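Local coordinates for branched-chain-amino-acid aminotransferase (Deinococcus radiodurans, PDB 3UZO), which probably catalyses the reversible, pyridoxal-phosphate-dependent transfer of an amino group between leucine, valine or isoleucine and 2-oxoglutarate, at residues A[287-290]-A[291-294]. Residues are numbered along the deposited sequence; the frame is centred on the assembly and turned at random.
Sequences DIRI and DELG
Arg289 and Glu292, the first and last residues of a type I beta turn, show how one short turn can be tied by both backbone and side chains. The turn's own bond runs from Glu292 N to Arg289 O (3.2 Å) and is nearly straight at 165°, with the donor well above the carbonyl plane. Glu292 then adds a second tie through its side chain, which runs out extended beyond CG at about a right angle to that of Arg289. CG packs on Arg289 O and CB; CD also touches that CB; OE2 accepts a bond from Arg289 N (3.3 Å), reached from above the carboxylate plane. The other oxygen, OE1, has a weak, long ion pair with Lys295. Both the N and the O of Arg289 are thus held by the same glutamate.

Followed outward, the Arg289 side chain clings to Asp291. CB is already pressed to within 3.0 Å of Asp291 OD1, a tight contact, and CG and CD pass along that oxygen at greater distance. The bend at chi3 (59°) carries NE back to it, closing a salt bridge of 2.9 Å between NE and OD1. NE meets OD1 on the syn side but tilted out of the carboxylate plane, in a bent bond (140°); NH2 stays farther from both carboxylate oxygens, so NE alone makes the bond.

Past the turn, a water accepts from Leu293 N and donates to Ile290 O, while Leu293 CD1 rests 3.7 Å from Ile290 O. Ile288 is buried against Val255 and Pro257 of strand 253-257, and backbone hydrogen bonds join Ile288 to Ile236 and Ile290 to Thr234. This is a type I beta turn, closed by its own backbone bond and reinforced by Glu292 and Asp291, in the connection between strands 282-286 and 296-302 of the mixed sheet, remote from the cofactor in this class-IV aminotransferase.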
loop_
_atom_site.group_PDB
_atom_site.type_symbol
_atom_site.label_atom_id
_atom_site.label_comp_id
_atom_site.label_asym_id
_atom_site.label_seq_id
_atom_site.Cartn_x
_atom_site.Cartn_y
_atom_site.Cartn_z
ATOM N N ASP A 287 -16.736 -12.580 17.054
ATOM C CA ASP A 287 -15.530 -12.159 17.743
ATOM C C ASP A 287 -14.821 -13.297 18.449
ATOM O O ASP A 287 -15.448 -14.179 19.024
ATOM C CB ASP A 287 -15.841 -11.070 18.773
ATOM C CG ASP A 287 -16.268 -9.770 18.140
ATOM O OD1 ASP A 287 -15.602 -9.326 17.182
ATOM O OD2 ASP A 287 -17.263 -9.182 18.609
ATOM N N ILE A 288 -13.499 -13.270 18.385
ATOM C CA ILE A 288 -12.677 -14.256 19.065
ATOM C C ILE A 288 -11.647 -13.404 19.795
ATOM O O ILE A 288 -10.689 -12.931 19.189
ATOM C CB ILE A 288 -11.967 -15.193 18.072
ATOM C CG1 ILE A 288 -13.010 -15.944 17.236
ATOM C CG2 ILE A 288 -11.061 -16.159 18.829
ATOM C CD1 ILE A 288 -12.441 -17.085 16.397
ATOM N N ARG A 289 -11.868 -13.181 21.087
ATOM C CA ARG A 289 -10.955 -12.369 21.890
ATOM C C ARG A 289 -9.642 -13.113 22.101
ATOM O O ARG A 289 -9.638 -14.335 22.272
ATOM C CB ARG A 289 -11.593 -12.039 23.247
ATOM C CG ARG A 289 -12.845 -11.162 23.169
ATOM C CD ARG A 289 -13.445 -10.927 24.555
ATOM N NE ARG A 289 -12.490 -10.286 25.457
ATOM C CZ ARG A 289 -12.286 -8.974 25.531
ATOM N NH1 ARG A 289 -12.975 -8.143 24.760
ATOM N NH2 ARG A 289 -11.378 -8.493 26.371
ATOM N N ILE A 290 -8.524 -12.390 22.087
ATOM C CA ILE A 290 -7.233 -13.039 22.276
ATOM C C ILE A 290 -7.049 -13.557 23.689
ATOM O O ILE A 290 -6.120 -14.313 23.949
ATOM C CB ILE A 290 -6.030 -12.111 21.963
ATOM C CG1 ILE A 290 -6.482 -10.656 21.868
ATOM C CG2 ILE A 290 -5.322 -12.591 20.711
ATOM C CD1 ILE A 290 -6.774 -10.030 23.204
ATOM N N ASP A 291 -7.937 -13.161 24.597
ATOM C CA ASP A 291 -7.824 -13.596 25.984
ATOM C C ASP A 291 -8.723 -14.792 26.306
ATOM O O ASP A 291 -8.796 -15.232 27.453
ATOM C CB ASP A 291 -8.139 -12.424 26.925
ATOM C CG ASP A 291 -9.627 -12.139 27.033
ATOM O OD1 ASP A 291 -10.318 -12.102 25.992
ATOM O OD2 ASP A 291 -10.110 -11.945 28.167
ATOM N N GLU A 292 -9.411 -15.320 25.299
ATOM C CA GLU A 292 -10.286 -16.471 25.514
ATOM C C GLU A 292 -9.937 -17.622 24.590
ATOM O O GLU A 292 -10.816 -18.332 24.116
ATOM C CB GLU A 292 -11.754 -16.085 25.325
ATOM C CG GLU A 292 -12.057 -15.411 24.004
ATOM C CD GLU A 292 -13.535 -15.107 23.831
ATOM O OE1 GLU A 292 -14.217 -14.865 24.852
ATOM O OE2 GLU A 292 -14.006 -15.095 22.672
ATOM N N LEU A 293 -8.648 -17.798 24.333
ATOM C CA LEU A 293 -8.181 -18.876 23.468
ATOM C C LEU A 293 -8.513 -20.247 24.051
ATOM O O LEU A 293 -8.687 -21.216 23.312
ATOM C CB LEU A 293 -6.669 -18.751 23.263
ATOM C CG LEU A 293 -6.142 -18.102 21.972
ATOM C CD1 LEU A 293 -7.037 -16.964 21.519
ATOM C CD2 LEU A 293 -4.714 -17.623 22.210
ATOM N N GLY A 294 -8.601 -20.322 25.378
ATOM C CA GLY A 294 -8.896 -21.586 26.043
ATOM C C GLY A 294 -10.261 -22.139 25.691
ATOM O O GLY A 294 -10.581 -23.295 25.977
HETATM O O HOH W 1 -6.136 -16.789 25.751
#